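Local coordinates for endoglucanase A (Clostridium longisporum, PDB 6Q1I), which hydrolyses internal beta-1,4-glucosidic bonds in cellulose, lichenan and cereal beta-glucans, and also attacks xylan, preferring the longer cello-oligosaccharides, at residues D62-A67 with L338-S343; I72-T77 with V110-H115; F155-Q160 with R202-P207; W316-Y321 with F330-R335. All coordinates share one frame; numbering follows the deposited sequence.

In the fold
Read from the N terminus, this eight-stranded TIM barrel, the family 5 glycoside hydrolase domain of a longer protein, shows how contacts near and far share one frame. Interaction 1 opens on helix 58-67 and closes in the loop before the C-terminal helix 343-356, so the other three lie within its span. Interaction 2 pairs the second and third strands, 71-74 and 109-113; interaction 3, next, pairs the fourth and fifth, 153-156 and 204-208. A salt bridge from R73 to E156 joins the two inside the barrel. Interaction 4 closes a short loop at the C-terminal end of the eighth strand, 314-318, and meets interaction 1 through Y341, bonded to L332 and N320. None cross along the chain.

Interaction 1: D62-A67 with L338-S343; sequences DKIKNA and LNWYFS
K63 and W340 carry this contact, and its polar share belongs to the lysine. The ammonium nitrogen K63 NZ makes a weak hydrogen bond of 3.0 Å to L338 O. The same nitrogen gives a firmer bond of 2.6 Å to a water. That water passes a weak bond on to N339 OD1, so the lysine holds two consecutive loop residues, one directly and one through solvent. Its reach follows from a single kink: the chain leaves the helix with CG opposite the backbone N (chi1 -172°), bends at chi2 (85°) and runs straight to NZ.

The contact joins two distant parts of the TIM barrel's outer layer, helix 58-67, which precedes the second strand, and the loop that leads from the eighth strand into the C-terminal helix 343-356.

Apolar packing centres on the W340 indole, which extends from the loop toward the helix. K63 CE lies 3.7 Å from W340 NE1, beside the pyrrole part. On the benzene part, A67 CB approaches W340 CZ2 at 3.8 Å and I64 CD1 approaches W340 CH2 at 3.9 Å. All three come in at a slant to the ring. K63, I64 and A67 lie on one side of the helix, about one turn from first to last. K346 of the C-terminal helix adds a cation-pi contact to the same indole, while L338 packs against A59 and M60.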
# COMPACT_ATOMS: atom_id res chain seq x y z
N ASP A 62 12.41 9.61 10.37
CA ASP A 62 13.24 9.16 11.48
C ASP A 62 12.39 8.69 12.65
O ASP A 62 12.72 7.70 13.31
CB ASP A 62 14.13 10.29 11.98
CG ASP A 62 15.17 10.77 10.97
OD1 ASP A 62 15.49 10.09 9.97
OD2 ASP A 62 15.73 11.86 11.25
N LYS A 63 11.31 9.41 12.96
CA LYS A 63 10.44 9.03 14.07
C LYS A 63 9.84 7.64 13.84
O LYS A 63 9.77 6.83 14.77
CB LYS A 63 9.35 10.08 14.23
CG LYS A 63 8.49 9.91 15.46
CD LYS A 63 9.11 10.54 16.68
CE LYS A 63 8.24 10.28 17.89
NZ LYS A 63 8.66 11.09 19.05
N ILE A 64 9.41 7.37 12.61
CA ILE A 64 8.84 6.06 12.27
C ILE A 64 9.89 4.96 12.40
O ILE A 64 9.65 3.92 13.01
CB ILE A 64 8.23 6.13 10.86
CG1 ILE A 64 7.08 7.14 10.81
CG2 ILE A 64 7.77 4.76 10.37
CD1 ILE A 64 5.98 6.88 11.80
N LYS A 65 11.08 5.19 11.82
CA LYS A 65 12.15 4.20 11.93
C LYS A 65 12.53 3.95 13.39
O LYS A 65 12.69 2.80 13.81
CB LYS A 65 13.37 4.69 11.15
CG LYS A 65 14.65 3.90 11.39
CD LYS A 65 14.54 2.47 10.92
CE LYS A 65 15.81 1.69 11.22
NZ LYS A 65 15.79 0.33 10.62
N ASN A 66 12.68 5.01 14.17
CA ASN A 66 13.12 4.84 15.55
C ASN A 66 12.05 4.20 16.43
O ASN A 66 12.38 3.66 17.49
CB ASN A 66 13.56 6.19 16.11
CG ASN A 66 14.86 6.67 15.49
OD1 ASN A 66 15.68 5.87 15.05
ND2 ASN A 66 15.05 7.98 15.44
N ALA A 67 10.79 4.22 16.02
CA ALA A 67 9.76 3.52 16.77
C ALA A 67 9.83 2.02 16.58
O ALA A 67 9.29 1.28 17.41
CB ALA A 67 8.38 4.03 16.36
N LEU A 338 5.34 15.73 15.97
CA LEU A 338 6.14 14.51 16.09
C LEU A 338 5.85 13.74 17.38
O LEU A 338 6.65 12.90 17.80
CB LEU A 338 7.64 14.78 15.92
CG LEU A 338 8.01 15.39 14.56
CD1 LEU A 338 9.51 15.51 14.41
CD2 LEU A 338 7.42 14.59 13.41
N ASN A 339 4.72 14.03 18.03
CA ASN A 339 4.16 13.17 19.06
C ASN A 339 3.13 12.24 18.41
O ASN A 339 2.67 12.47 17.30
CB ASN A 339 3.47 14.02 20.14
CG ASN A 339 4.43 14.88 20.93
OD1 ASN A 339 5.58 14.51 21.17
ND2 ASN A 339 3.96 16.06 21.33
N TRP A 340 2.75 11.19 19.13
CA TRP A 340 1.77 10.24 18.64
C TRP A 340 0.37 10.67 19.06
O TRP A 340 0.15 11.10 20.19
CB TRP A 340 2.05 8.83 19.20
CG TRP A 340 3.42 8.39 18.90
CD1 TRP A 340 4.50 8.50 19.72
CD2 TRP A 340 3.90 7.80 17.69
NE1 TRP A 340 5.62 8.03 19.10
CE2 TRP A 340 5.28 7.59 17.85
CE3 TRP A 340 3.29 7.43 16.49
CZ2 TRP A 340 6.07 7.03 16.86
CZ3 TRP A 340 4.08 6.86 15.50
CH2 TRP A 340 5.45 6.67 15.69
N TYR A 341 -0.58 10.57 18.13
CA TYR A 341 -1.98 10.74 18.49
C TYR A 341 -2.42 9.67 19.48
O TYR A 341 -3.20 9.94 20.40
CB TYR A 341 -2.87 10.64 17.24
CG TYR A 341 -2.73 11.75 16.22
CD1 TYR A 341 -3.14 13.04 16.51
CD2 TYR A 341 -2.22 11.48 14.96
CE1 TYR A 341 -3.02 14.04 15.56
CE2 TYR A 341 -2.10 12.47 14.01
CZ TYR A 341 -2.51 13.75 14.32
OH TYR A 341 -2.39 14.74 13.37
N PHE A 342 -1.93 8.43 19.30
CA PHE A 342 -2.28 7.27 20.12
C PHE A 342 -1.01 6.44 20.34
O PHE A 342 -0.74 5.46 19.64
CB PHE A 342 -3.39 6.44 19.46
CG PHE A 342 -4.65 7.21 19.25
CD1 PHE A 342 -5.51 7.44 20.31
CD2 PHE A 342 -4.97 7.73 18.01
CE1 PHE A 342 -6.67 8.18 20.14
CE2 PHE A 342 -6.13 8.48 17.83
CZ PHE A 342 -6.98 8.69 18.90
N SER A 343 -0.22 6.83 21.34
CA SER A 343 0.99 6.08 21.64
C SER A 343 0.68 4.63 21.99
O SER A 343 1.50 3.75 21.70
CB SER A 343 1.79 6.76 22.76
OG SER A 343 1.04 6.81 23.95
O HOH W 1 6.96 11.32 20.98

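Interaction 2: I72-T77 with V110-H115; sequences IRIPTT and VILNTH
I74 N donates to I111 O at 2.8 Å, the shortest polar bond of the contact. I111 N to I72 O at 3.0 Å completes the parallel pairing of the strands.

N113 OD1 accepts the backbone N-H of T76 at 2.9 Å, the donor lying in the amide carbonyl plane. The nitrogen end is held twice: N113 ND2 donates to H115 ND1 at 3.0 Å, within the imidazole plane, and to E156. Three partners thus fix the rotation of the N113 amide and which end is oxygen.

A second grip is on the guanidinium of R73, whose extended chain runs past I111. E156 forms its salt bridge, and N26, N159 and Q284 accept further hydrogen bonds. N113 ND2 lies over one face of this group, 3.2 Å from R73 NH2; both are donors, so the pair is not bonded.

P75 CB sits over the H115 ring, 3.6 Å from its centroid, in a CH-pi contact. On the helix-facing side, I74 CD1 meets V110 CG1 at 3.7 Å.

Strands 71-74 and 109-113, linked through helix 90-105, form a beta-alpha-beta unit of the TIM barrel, and R73 projects from it beside Q284, a residue changed in this structure at the probable nucleophile position.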
# COMPACT_ATOMS: atom_id res chain seq x y z
N ILE A 72 8.36 1.43 5.11
CA ILE A 72 7.45 2.54 4.81
C ILE A 72 6.93 2.36 3.39
O ILE A 72 7.71 2.13 2.45
CB ILE A 72 8.10 3.92 5.02
CG1 ILE A 72 8.30 4.15 6.53
CG2 ILE A 72 7.25 5.01 4.40
CD1 ILE A 72 8.84 5.52 6.88
N ARG A 73 5.62 2.44 3.23
CA ARG A 73 4.99 2.52 1.92
C ARG A 73 4.76 3.99 1.59
O ARG A 73 4.27 4.75 2.44
CB ARG A 73 3.69 1.72 1.89
CG ARG A 73 2.94 1.71 0.57
CD ARG A 73 1.96 0.58 0.56
NE ARG A 73 1.03 0.45 -0.57
CZ ARG A 73 -0.22 0.90 -0.60
NH1 ARG A 73 -0.69 1.69 0.36
NH2 ARG A 73 -1.01 0.58 -1.62
N ILE A 74 5.20 4.39 0.41
CA ILE A 74 5.06 5.76 -0.10
C ILE A 74 4.01 5.71 -1.20
O ILE A 74 4.34 5.59 -2.39
CB ILE A 74 6.40 6.32 -0.61
CG1 ILE A 74 7.46 6.24 0.50
CG2 ILE A 74 6.24 7.76 -1.11
CD1 ILE A 74 8.85 6.65 0.05
N PRO A 75 2.73 5.78 -0.86
CA PRO A 75 1.69 5.77 -1.90
C PRO A 75 1.84 7.04 -2.73
O PRO A 75 2.00 8.14 -2.19
CB PRO A 75 0.39 5.72 -1.11
CG PRO A 75 0.73 6.38 0.21
CD PRO A 75 2.15 5.96 0.49
N THR A 76 1.84 6.89 -4.06
CA THR A 76 2.16 7.99 -4.96
C THR A 76 1.18 7.99 -6.12
O THR A 76 1.03 6.97 -6.80
CB THR A 76 3.60 7.88 -5.46
OG1 THR A 76 4.50 7.85 -4.35
CG2 THR A 76 3.97 9.07 -6.33
N THR A 77 0.52 9.12 -6.34
CA THR A 77 -0.41 9.30 -7.46
C THR A 77 0.30 10.08 -8.55
O THR A 77 0.80 11.18 -8.31
CB THR A 77 -1.70 9.99 -6.99
OG1 THR A 77 -2.36 9.11 -6.06
CG2 THR A 77 -2.63 10.31 -8.16
N VAL A 110 11.16 0.13 1.42
CA VAL A 110 10.27 1.14 0.87
C VAL A 110 9.43 0.48 -0.22
O VAL A 110 9.98 -0.16 -1.12
CB VAL A 110 11.06 2.32 0.29
CG1 VAL A 110 10.14 3.27 -0.44
CG2 VAL A 110 11.82 3.01 1.40
N ILE A 111 8.12 0.66 -0.14
CA ILE A 111 7.20 0.26 -1.20
C ILE A 111 6.77 1.52 -1.93
O ILE A 111 6.14 2.40 -1.33
CB ILE A 111 5.97 -0.47 -0.64
CG1 ILE A 111 6.34 -1.73 0.13
CG2 ILE A 111 5.00 -0.77 -1.78
CD1 ILE A 111 5.22 -2.24 1.03
N LEU A 112 7.11 1.62 -3.22
CA LEU A 112 6.71 2.74 -4.07
C LEU A 112 5.70 2.21 -5.08
O LEU A 112 6.01 1.29 -5.85
CB LEU A 112 7.94 3.30 -4.79
CG LEU A 112 7.66 4.51 -5.69
CD1 LEU A 112 7.22 5.73 -4.84
CD2 LEU A 112 8.88 4.85 -6.54
N ASN A 113 4.50 2.79 -5.10
CA ASN A 113 3.42 2.29 -5.94
C ASN A 113 2.97 3.34 -6.96
O ASN A 113 3.57 4.41 -7.08
CB ASN A 113 2.24 1.78 -5.10
CG ASN A 113 1.37 2.88 -4.54
OD1 ASN A 113 1.63 4.07 -4.74
ND2 ASN A 113 0.32 2.48 -3.81
N THR A 114 1.95 2.99 -7.74
CA THR A 114 0.99 3.95 -8.25
C THR A 114 -0.27 3.82 -7.39
O THR A 114 -0.59 2.73 -6.91
CB THR A 114 0.65 3.77 -9.74
OG1 THR A 114 -0.20 2.63 -9.93
CG2 THR A 114 1.90 3.65 -10.59
N HIS A 115 -0.98 4.94 -7.21
CA HIS A 115 -1.99 4.98 -6.17
C HIS A 115 -3.36 5.33 -6.76
O HIS A 115 -4.03 4.45 -7.31
CB HIS A 115 -1.55 5.82 -4.97
CG HIS A 115 -2.26 5.43 -3.72
ND1 HIS A 115 -1.93 4.30 -3.01
CD2 HIS A 115 -3.32 5.99 -3.09
CE1 HIS A 115 -2.73 4.20 -1.97
NE2 HIS A 115 -3.59 5.20 -2.00

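Interaction 3: F155-Q160 with R202-P207; sequences FETLNQ and RAVMMP. Unlike the reference sequence in segment 155-160: Q160 (reference Glu).
M205 N donates to F155 O at 2.8 Å, and T157 N returns a bond of 2.9 Å to M205 O, so M205 is held through both its amide and its carbonyl. A longer bond, F155 N to A203 O at 3.3 Å, completes this parallel ladder between the fourth and fifth barrel strands, 153-156 and 204-208.

The side chains divide between two faces. On the barrel's inner side, E156, its carboxylate held by R73, runs out extended over M205, and E156 OE1 comes 3.5 Å from M205 CE. On the outer, helix-facing side, R202 lies across the F155 ring. R202 CD is centred over one face, 3.5 Å from the ring centroid, in a CH-pi contact. A bend at chi3 (-51°) then carries the guanidinium off-centre, its plane at 44° to the ring, where it adds a cation-pi component; N199 and Y149 take its hydrogen bonds. Next along this side, T157 CG2 meets V204 CG1 at 3.7 Å, while T157 OG1 is bonded to N185 of helix 175-194. Beyond the end of strand 153-156, P207 packs against L158, with P207 CG 3.3 Å from L158 O and 4.0 Å from L158 CB.

The loop goes on to Q160, which replaces the reference glutamate at the position assigned by similarity as proton donor. The contact therefore implies a division of labour: backbone bonds and apolar packing hold the strand ends together, while polar side chains beside them, N159 and E156, converge on R73, beside the probable catalytic positions.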
# COMPACT_ATOMS: atom_id res chain seq x y z
N PHE A 155 8.75 -2.18 -5.81
CA PHE A 155 7.72 -1.52 -6.61
C PHE A 155 6.38 -2.22 -6.40
O PHE A 155 6.34 -3.43 -6.20
CB PHE A 155 8.05 -1.55 -8.10
CG PHE A 155 9.27 -0.75 -8.51
CD1 PHE A 155 9.74 0.32 -7.77
CD2 PHE A 155 9.93 -1.06 -9.69
CE1 PHE A 155 10.85 1.04 -8.19
CE2 PHE A 155 11.02 -0.33 -10.12
CZ PHE A 155 11.49 0.71 -9.37
N GLU A 156 5.29 -1.45 -6.46
CA GLU A 156 3.93 -1.99 -6.39
C GLU A 156 3.15 -1.42 -7.58
O GLU A 156 2.99 -0.21 -7.69
CB GLU A 156 3.28 -1.61 -5.05
CG GLU A 156 1.80 -1.93 -4.94
CD GLU A 156 1.15 -1.32 -3.72
OE1 GLU A 156 1.70 -1.46 -2.61
OE2 GLU A 156 0.09 -0.66 -3.87
N THR A 157 2.69 -2.30 -8.47
CA THR A 157 2.23 -1.86 -9.79
C THR A 157 1.04 -0.91 -9.71
O THR A 157 1.00 0.12 -10.40
CB THR A 157 1.84 -3.08 -10.64
OG1 THR A 157 0.90 -3.87 -9.91
CG2 THR A 157 3.08 -3.93 -11.01
N LEU A 158 0.03 -1.29 -8.92
CA LEU A 158 -1.25 -0.60 -8.81
C LEU A 158 -1.71 -0.73 -7.37
O LEU A 158 -1.24 -1.60 -6.63
CB LEU A 158 -2.30 -1.25 -9.73
CG LEU A 158 -2.06 -1.16 -11.24
CD1 LEU A 158 -3.02 -2.08 -11.97
CD2 LEU A 158 -2.20 0.27 -11.72
N ASN A 159 -2.67 0.11 -6.99
CA ASN A 159 -3.15 0.19 -5.61
C ASN A 159 -4.39 -0.67 -5.39
O ASN A 159 -4.29 -1.81 -4.93
CB ASN A 159 -3.41 1.65 -5.25
CG ASN A 159 -3.96 1.82 -3.87
OD1 ASN A 159 -3.51 1.14 -2.94
ND2 ASN A 159 -4.93 2.71 -3.72
N GLN A 160 -5.57 -0.13 -5.70
CA GLN A 160 -6.84 -0.84 -5.54
C GLN A 160 -7.62 -0.79 -6.85
O GLN A 160 -8.74 -0.29 -6.92
CB GLN A 160 -7.65 -0.22 -4.40
CG GLN A 160 -6.98 -0.38 -3.04
CD GLN A 160 -7.82 0.14 -1.89
OE1 GLN A 160 -8.81 0.85 -2.08
NE2 GLN A 160 -7.43 -0.21 -0.70
N ARG A 202 14.27 -6.89 -9.01
CA ARG A 202 13.60 -6.19 -7.92
C ARG A 202 12.26 -6.84 -7.60
O ARG A 202 11.49 -7.18 -8.50
CB ARG A 202 13.37 -4.74 -8.33
CG ARG A 202 12.85 -3.85 -7.19
CD ARG A 202 12.64 -2.39 -7.59
NE ARG A 202 13.82 -1.85 -8.23
CZ ARG A 202 14.95 -1.54 -7.60
NH1 ARG A 202 15.05 -1.67 -6.28
NH2 ARG A 202 15.98 -1.10 -8.30
N ALA A 203 11.96 -6.95 -6.31
CA ALA A 203 10.66 -7.45 -5.91
C ALA A 203 9.57 -6.50 -6.39
O ALA A 203 9.69 -5.27 -6.25
CB ALA A 203 10.60 -7.58 -4.39
N VAL A 204 8.49 -7.07 -6.92
CA VAL A 204 7.36 -6.30 -7.42
C VAL A 204 6.08 -6.84 -6.81
O VAL A 204 5.72 -8.00 -7.05
CB VAL A 204 7.29 -6.30 -8.95
CG1 VAL A 204 6.05 -5.53 -9.43
CG2 VAL A 204 8.55 -5.71 -9.56
N MET A 205 5.40 -6.01 -6.02
CA MET A 205 4.07 -6.27 -5.52
C MET A 205 3.02 -5.92 -6.57
O MET A 205 3.19 -4.97 -7.33
CB MET A 205 3.81 -5.41 -4.28
CG MET A 205 4.56 -5.86 -3.05
SD MET A 205 4.51 -4.72 -1.65
CE MET A 205 2.76 -4.53 -1.41
N MET A 206 1.94 -6.70 -6.60
CA MET A 206 0.82 -6.40 -7.48
C MET A 206 -0.46 -6.87 -6.82
O MET A 206 -0.46 -7.93 -6.17
CB MET A 206 0.97 -7.05 -8.86
CG MET A 206 1.24 -8.53 -8.84
SD MET A 206 1.66 -9.18 -10.46
CE MET A 206 2.98 -8.14 -10.92
N PRO A 207 -1.54 -6.10 -6.93
CA PRO A 207 -2.75 -6.40 -6.17
C PRO A 207 -3.75 -7.29 -6.89
O PRO A 207 -3.76 -7.42 -8.12
CB PRO A 207 -3.38 -5.01 -5.98
CG PRO A 207 -3.00 -4.29 -7.24
CD PRO A 207 -1.61 -4.76 -7.56

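Interaction 4: W316-Y321 with F330-R335; sequences WWDNNY and FGLLNR
Two successive Asx turns shape the loop at the C-terminal end of the eighth TIM-barrel strand, and segment F330-R335, which runs steeply across, is bound to them. In the first, D318 OD1 accepts from N320 N at 2.9 Å; in the second, N319 OD1 accepts from Y321 N, which stands above the amide carbonyl plane.

Across the contact, D318 OD2 takes L333 N at 2.9 Å on its syn lone pair, both oxygens receive weak bonds from L332 N, and W25 NE1 donates to OD2. A water links D318 OD1, weakly, with L333 O and R335 NE. N320 OD1 accepts R335 N at 3.2 Å, from above its carbonyl plane, and is bonded to Y341. The R335 guanidinium lies with N320 CB over one face, T30 and G28 take hydrogen bonds from its ends, and R335 NH2 makes a weak bond to D318 O. G331 N donates to Y321 O at 2.9 Å.

Two tryptophans hold the other end. W316 NE1 donates to F330 O at 2.9 Å, almost straight (170°) and in the indole plane. L332 CD1 sits over one indole face, 3.4 Å from the five-membered ring's centroid. W317 turns its edge toward the F330 face in an offset edge-to-face pair, planes at 87°; its side chain and that of Q284, a residue changed here, are about 4 Å apart at their nearest atoms.

W316 and L332 pack on I345 and L349 of helix 343-356, L333 touches K63 and I64 of helix 58-67, and W316 pairs through its backbone with strand 23-27, where the barrel closes.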
# COMPACT_ATOMS: atom_id res chain seq x y z
N TRP A 316 0.57 -0.26 8.33
CA TRP A 316 -0.52 0.58 8.83
C TRP A 316 -0.73 1.78 7.91
O TRP A 316 0.23 2.42 7.48
CB TRP A 316 -0.17 1.07 10.24
CG TRP A 316 -1.27 1.88 10.89
CD1 TRP A 316 -1.55 3.20 10.67
CD2 TRP A 316 -2.25 1.42 11.83
NE1 TRP A 316 -2.64 3.59 11.42
CE2 TRP A 316 -3.08 2.52 12.15
CE3 TRP A 316 -2.49 0.19 12.46
CZ2 TRP A 316 -4.14 2.43 13.06
CZ3 TRP A 316 -3.53 0.11 13.38
CH2 TRP A 316 -4.34 1.21 13.66
N TRP A 317 -2.00 2.10 7.63
CA TRP A 317 -2.34 3.30 6.85
C TRP A 317 -2.40 4.52 7.77
O TRP A 317 -3.32 4.64 8.58
CB TRP A 317 -3.69 3.11 6.14
CG TRP A 317 -4.05 4.30 5.32
CD1 TRP A 317 -4.96 5.29 5.64
CD2 TRP A 317 -3.48 4.69 4.06
NE1 TRP A 317 -4.98 6.25 4.66
CE2 TRP A 317 -4.08 5.91 3.68
CE3 TRP A 317 -2.53 4.11 3.21
CZ2 TRP A 317 -3.76 6.56 2.49
CZ3 TRP A 317 -2.21 4.76 2.03
CH2 TRP A 317 -2.82 5.97 1.68
N ASP A 318 -1.44 5.44 7.65
CA ASP A 318 -1.39 6.64 8.49
C ASP A 318 -1.56 7.90 7.63
O ASP A 318 -0.61 8.36 6.99
CB ASP A 318 -0.10 6.71 9.30
CG ASP A 318 -0.18 7.76 10.40
OD1 ASP A 318 -0.99 8.69 10.25
OD2 ASP A 318 0.54 7.63 11.41
N ASN A 319 -2.77 8.46 7.65
CA ASN A 319 -3.08 9.66 6.89
C ASN A 319 -3.00 10.93 7.72
O ASN A 319 -3.41 11.99 7.25
CB ASN A 319 -4.44 9.54 6.21
CG ASN A 319 -5.57 9.28 7.18
OD1 ASN A 319 -5.37 9.28 8.40
ND2 ASN A 319 -6.76 9.04 6.64
N ASN A 320 -2.47 10.85 8.95
CA ASN A 320 -2.32 12.02 9.82
C ASN A 320 -3.65 12.65 10.19
O ASN A 320 -3.70 13.82 10.55
CB ASN A 320 -1.36 13.05 9.19
CG ASN A 320 -0.97 14.16 10.15
OD1 ASN A 320 -0.72 13.95 11.34
ND2 ASN A 320 -0.87 15.37 9.60
N TYR A 321 -4.74 11.87 10.14
CA TYR A 321 -6.08 12.37 10.44
C TYR A 321 -6.65 11.54 11.59
O TYR A 321 -6.88 10.33 11.43
CB TYR A 321 -6.97 12.29 9.19
CG TYR A 321 -8.36 12.86 9.35
CD1 TYR A 321 -8.57 14.11 9.92
CD2 TYR A 321 -9.47 12.17 8.88
CE1 TYR A 321 -9.84 14.64 10.05
CE2 TYR A 321 -10.75 12.69 9.00
CZ TYR A 321 -10.93 13.93 9.59
OH TYR A 321 -12.20 14.45 9.71
N PHE A 330 -7.37 7.31 10.62
CA PHE A 330 -6.35 6.30 10.84
C PHE A 330 -5.04 6.88 11.40
O PHE A 330 -4.07 6.14 11.59
CB PHE A 330 -6.04 5.57 9.52
CG PHE A 330 -7.18 4.72 8.99
CD1 PHE A 330 -7.46 3.49 9.56
CD2 PHE A 330 -7.93 5.12 7.91
CE1 PHE A 330 -8.47 2.69 9.08
CE2 PHE A 330 -8.95 4.33 7.42
CZ PHE A 330 -9.22 3.10 8.00
N GLY A 331 -5.01 8.18 11.70
CA GLY A 331 -3.75 8.81 12.04
C GLY A 331 -3.16 8.29 13.34
O GLY A 331 -3.86 8.12 14.34
N LEU A 332 -1.84 8.08 13.32
CA LEU A 332 -1.09 7.68 14.51
C LEU A 332 0.02 8.65 14.88
O LEU A 332 0.18 8.97 16.06
CB LEU A 332 -0.49 6.27 14.34
CG LEU A 332 -1.48 5.11 14.35
CD1 LEU A 332 -0.72 3.80 14.25
CD2 LEU A 332 -2.38 5.11 15.59
N LEU A 333 0.82 9.10 13.92
CA LEU A 333 1.87 10.09 14.16
C LEU A 333 1.34 11.48 13.84
O LEU A 333 0.91 11.73 12.71
CB LEU A 333 3.09 9.80 13.28
CG LEU A 333 4.22 10.83 13.39
CD1 LEU A 333 4.85 10.79 14.78
CD2 LEU A 333 5.26 10.60 12.30
N ASN A 334 1.39 12.38 14.80
CA ASN A 334 1.06 13.78 14.54
C ASN A 334 2.27 14.41 13.85
O ASN A 334 3.32 14.61 14.47
CB ASN A 334 0.74 14.49 15.85
CG ASN A 334 0.32 15.93 15.65
OD1 ASN A 334 0.83 16.62 14.76
ND2 ASN A 334 -0.59 16.40 16.48
N ARG A 335 2.14 14.68 12.55
CA ARG A 335 3.30 15.12 11.78
C ARG A 335 3.72 16.54 12.11
O ARG A 335 4.85 16.92 11.79
CB ARG A 335 3.01 14.99 10.29
CG ARG A 335 2.84 13.55 9.86
CD ARG A 335 2.71 13.43 8.37
NE ARG A 335 2.00 12.21 8.00
CZ ARG A 335 1.58 11.97 6.77
NH1 ARG A 335 1.83 12.85 5.81
NH2 ARG A 335 0.90 10.87 6.49
O HOH W 2 0.95 10.76 10.15